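Long-range contact in mycobacterium tuberculosis paralogous family 11 (Mycobacterium smegmatis, PDB 4Y9I), which probably uses the reduced deazaflavin coenzyme F420 to reduce quinones to quinols: residues A[73-78]-A[109-114]. Sequence-based numbering, arbitrary orientation.
Sequences RTAREL and PVFIVE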
ATOM      1  N   ARG A  73     -10.459  -6.474  -3.348  0.92  4.84           N
ATOM      2  CA  ARG A  73     -10.623  -5.084  -3.711  0.92  5.89           C
ATOM      3  C   ARG A  73      -9.648  -4.760  -4.830  0.92  7.25           C
ATOM      4  O   ARG A  73      -9.050  -5.615  -5.335  0.92  6.27           O
ATOM      5  CB  ARG A  73     -10.369  -4.215  -2.470  0.92  5.76           C
ATOM      6  CG  ARG A  73     -11.385  -4.495  -1.372  0.92  6.82           C
ATOM      7  CD  ARG A  73     -12.863  -4.327  -1.789  0.92  8.60           C
ATOM      8  NE  ARG A  73     -13.706  -4.100  -0.618  0.92 10.91           N
ATOM      9  CZ  ARG A  73     -14.382  -5.003  -0.003  0.92 12.25           C
ATOM     10  NH1 ARG A  73     -14.399  -6.246  -0.406  0.92 12.02           N
ATOM     11  NH2 ARG A  73     -15.123  -4.604   1.016  0.92 12.13           N
ATOM     12  N   THR A  74      -9.592  -3.502  -5.221  1.00  7.99           N
ATOM     13  CA  THR A  74      -8.818  -3.107  -6.378  1.00  6.71           C
ATOM     14  C   THR A  74      -7.859  -1.968  -6.024  1.00  6.78           C
ATOM     15  O   THR A  74      -8.248  -0.973  -5.421  1.00  8.58           O
ATOM     16  CB  THR A  74      -9.712  -2.598  -7.521  1.00  9.12           C
ATOM     17  OG1 THR A  74     -10.739  -3.553  -7.778  1.00  9.27           O
ATOM     18  CG2 THR A  74      -8.933  -2.328  -8.783  1.00  9.41           C
ATOM     19  N   ALA A  75      -6.571  -2.214  -6.283  1.00  5.40           N
ATOM     20  CA  ALA A  75      -5.503  -1.247  -6.093  1.00  5.36           C
ATOM     21  C   ALA A  75      -5.369  -0.359  -7.324  1.00  6.08           C
ATOM     22  O   ALA A  75      -5.214  -0.879  -8.452  1.00  8.62           O
ATOM     23  CB  ALA A  75      -4.211  -2.004  -5.854  1.00  7.09           C
ATOM     24  N   ARG A  76      -5.395   0.956  -7.138  1.00  5.53           N
ATOM     25  CA  ARG A  76      -5.278   1.928  -8.237  1.00  5.45           C
ATOM     26  C   ARG A  76      -4.180   2.938  -7.871  1.00  7.12           C
ATOM     27  O   ARG A  76      -4.250   3.605  -6.825  1.00  7.23           O
ATOM     28  CB  ARG A  76      -6.645   2.594  -8.432  1.00  9.00           C
ATOM     29  CG  ARG A  76      -6.671   3.845  -9.289  1.00 13.29           C
ATOM     30  CD  ARG A  76      -8.122   4.296  -9.560  1.00 15.50           C
ATOM     31  NE  ARG A  76      -8.873   4.698  -8.380  1.00 15.44           N
ATOM     32  CZ  ARG A  76      -8.869   5.909  -7.845  1.00 12.60           C
ATOM     33  NH1 ARG A  76      -8.122   6.870  -8.385  1.00 15.60           N
ATOM     34  NH2 ARG A  76      -9.627   6.165  -6.784  1.00 14.30           N
ATOM     35  N   GLU A  77      -3.226   3.123  -8.749  1.00  8.01           N
ATOM     36  CA  GLU A  77      -2.169   4.082  -8.537  1.00  7.93           C
ATOM     37  C   GLU A  77      -2.721   5.500  -8.667  1.00  7.42           C
ATOM     38  O   GLU A  77      -3.343   5.846  -9.689  1.00 10.16           O
ATOM     39  CB  GLU A  77      -1.016   3.859  -9.548  1.00  7.49           C
ATOM     40  CG  GLU A  77       0.218   4.665  -9.239  1.00 10.83           C
ATOM     41  CD  GLU A  77       1.432   4.262 -10.026  1.00 15.54           C
ATOM     42  OE1 GLU A  77       1.300   3.380 -10.872  1.00 12.96           O
ATOM     43  OE2 GLU A  77       2.491   4.912  -9.880  1.00 18.74           O
ATOM     44  N   LEU A  78      -2.566   6.274  -7.600  1.00  8.38           N
ATOM     45  CA  LEU A  78      -3.093   7.632  -7.490  1.00  6.70           C
ATOM     46  C   LEU A  78      -2.225   8.628  -8.225  1.00  7.65           C
ATOM     47  O   LEU A  78      -1.008   8.440  -8.404  1.00  8.57           O
ATOM     48  CB  LEU A  78      -3.185   8.057  -6.025  1.00  6.25           C
ATOM     49  CG  LEU A  78      -4.168   7.249  -5.228  1.00  6.66           C
ATOM     50  CD1 LEU A  78      -3.961   7.600  -3.764  1.00 11.09           C
ATOM     51  CD2 LEU A  78      -5.607   7.529  -5.662  1.00 11.57           C
ATOM     52  N   PRO A 109       5.133   6.191  -5.387  1.00  8.02           N
ATOM     53  CA  PRO A 109       3.758   5.815  -5.790  1.00  8.04           C
ATOM     54  C   PRO A 109       2.910   5.519  -4.569  1.00  9.29           C
ATOM     55  O   PRO A 109       3.417   4.919  -3.597  1.00  9.10           O
ATOM     56  CB  PRO A 109       3.957   4.556  -6.628  1.00 10.15           C
ATOM     57  CG  PRO A 109       5.403   4.639  -7.097  1.00 11.25           C
ATOM     58  CD  PRO A 109       6.152   5.318  -5.966  1.00  8.11           C
ATOM     59  N   VAL A 110       1.618   5.849  -4.657  1.00  7.69           N
ATOM     60  CA  VAL A 110       0.622   5.506  -3.624  1.00  6.82           C
ATOM     61  C   VAL A 110      -0.506   4.922  -4.365  1.00  7.17           C
ATOM     62  O   VAL A 110      -1.071   5.578  -5.281  1.00  6.73           O
ATOM     63  CB  VAL A 110       0.168   6.727  -2.810  1.00  6.94           C
ATOM     64  CG1 VAL A 110      -0.757   6.349  -1.712  1.00  7.43           C
ATOM     65  CG2 VAL A 110       1.437   7.448  -2.312  1.00  9.01           C
ATOM     66  N   PHE A 111      -0.931   3.733  -3.915  1.00  5.49           N
ATOM     67  CA  PHE A 111      -2.128   3.092  -4.425  1.00  4.97           C
ATOM     68  C   PHE A 111      -3.281   3.252  -3.435  1.00  7.65           C
ATOM     69  O   PHE A 111      -3.116   3.022  -2.225  1.00  8.86           O
ATOM     70  CB  PHE A 111      -1.891   1.580  -4.627  1.00  5.78           C
ATOM     71  CG  PHE A 111      -0.850   1.233  -5.642  1.00  5.40           C
ATOM     72  CD1 PHE A 111       0.493   1.315  -5.325  1.00  7.47           C
ATOM     73  CD2 PHE A 111      -1.202   0.871  -6.952  1.00  8.38           C
ATOM     74  CE1 PHE A 111       1.461   1.039  -6.274  1.00 11.09           C
ATOM     75  CE2 PHE A 111      -0.207   0.623  -7.911  1.00  9.91           C
ATOM     76  CZ  PHE A 111       1.121   0.671  -7.573  1.00 11.04           C
ATOM     77  N   ILE A 112      -4.468   3.557  -3.904  1.00  5.97           N
ATOM     78  CA  ILE A 112      -5.725   3.432  -3.133  1.00  4.54           C
ATOM     79  C   ILE A 112      -6.255   1.987  -3.331  1.00  7.45           C
ATOM     80  O   ILE A 112      -6.142   1.448  -4.434  1.00  8.13           O
ATOM     81  CB  ILE A 112      -6.783   4.493  -3.520  1.00  7.79           C
ATOM     82  CG1 ILE A 112      -7.880   4.540  -2.479  1.00  8.21           C
ATOM     83  CG2 ILE A 112      -7.305   4.209  -4.901  1.00  7.29           C
ATOM     84  CD1 ILE A 112      -8.776   5.732  -2.678  1.00  9.80           C
ATOM     85  N   VAL A 113      -6.752   1.423  -2.254  1.00  6.71           N
ATOM     86  CA  VAL A 113      -7.368   0.118  -2.329  1.00  5.37           C
ATOM     87  C   VAL A 113      -8.831   0.262  -1.938  1.00  6.60           C
ATOM     88  O   VAL A 113      -9.116   0.641  -0.886  1.00  8.96           O
ATOM     89  CB  VAL A 113      -6.609  -0.897  -1.466  1.00  5.27           C
ATOM     90  CG1 VAL A 113      -7.267  -2.243  -1.566  1.00  6.67           C
ATOM     91  CG2 VAL A 113      -5.161  -0.996  -1.891  1.00  7.01           C
ATOM     92  N   GLU A 114      -9.690  -0.076  -2.876  1.00  9.26           N
ATOM     93  CA  GLU A 114     -11.058   0.278  -2.865  1.00 11.32           C
ATOM     94  C   GLU A 114     -11.886  -0.879  -3.478  1.00 13.90           C
ATOM     95  O   GLU A 114     -13.052  -0.823  -3.201  1.00 17.29           O
ATOM     96  CB  GLU A 114     -11.305   1.633  -3.615  1.00 15.48           C
ATOM     97  CG  GLU A 114     -11.035   1.637  -5.116  1.00 15.48           C
ATOM     98  CD  GLU A 114     -10.893   3.017  -5.769  1.00 16.39           C
ATOM     99  OE1 GLU A 114     -11.133   4.001  -5.174  1.00 19.68           O
ATOM    100  OE2 GLU A 114     -10.563   3.061  -6.914  1.00 21.46           O
TER
HETATM  101  O   HOH W   1     -13.533  -1.565  -0.077  1.00 23.52           O
HETATM  102  O   HOH W   2       1.176   7.606  -6.939  1.00  9.87           O
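Arg76 and Glu114 form a salt bridge beside two antiparallel strands, 73-77 and 110-113, of the closed beta barrel of this F420H(2)-dependent reductase, whose family belongs to the FMN-binding clan. The guanidinium meets the carboxylate side-on with two nitrogens. Arg76 NE lies 2.8 Å from Glu114 OE2, and Arg76 NH2 lies 3.1 Å from Glu114 OE1. Both oxygens are met on the syn side but from out of the carboxylate plane; the guanidinium and carboxylate planes are 28° apart. The chain of Arg76 bends at chi3 (64°), which turns the guanidinium edge to the acid. Lys35 also bridges to Glu114 OE1, so two positive charges probably favour the ionised carboxylate.

Arg76 N donates to Ile112 O (2.8 Å), and Ile112 N donates back to Arg76 O. Leu78 N to Val110 O and Glu114 N to Thr74 O extend the ladder. One water joins Leu78 O to Val110 N.

On the Arg76 face, Ile112 CG2 lies over one face of the guanidinium, toward its rim. Leu78 CD2 packs against the same methyl, and Trp86 of helix 80-93 touches both Leu78 and Ile112. On the other face, Ala75 touches Val113, and Val55 of helix 51-57 meets Phe111. There, Glu77 CB rests 3.7 Å from Phe111 CE2.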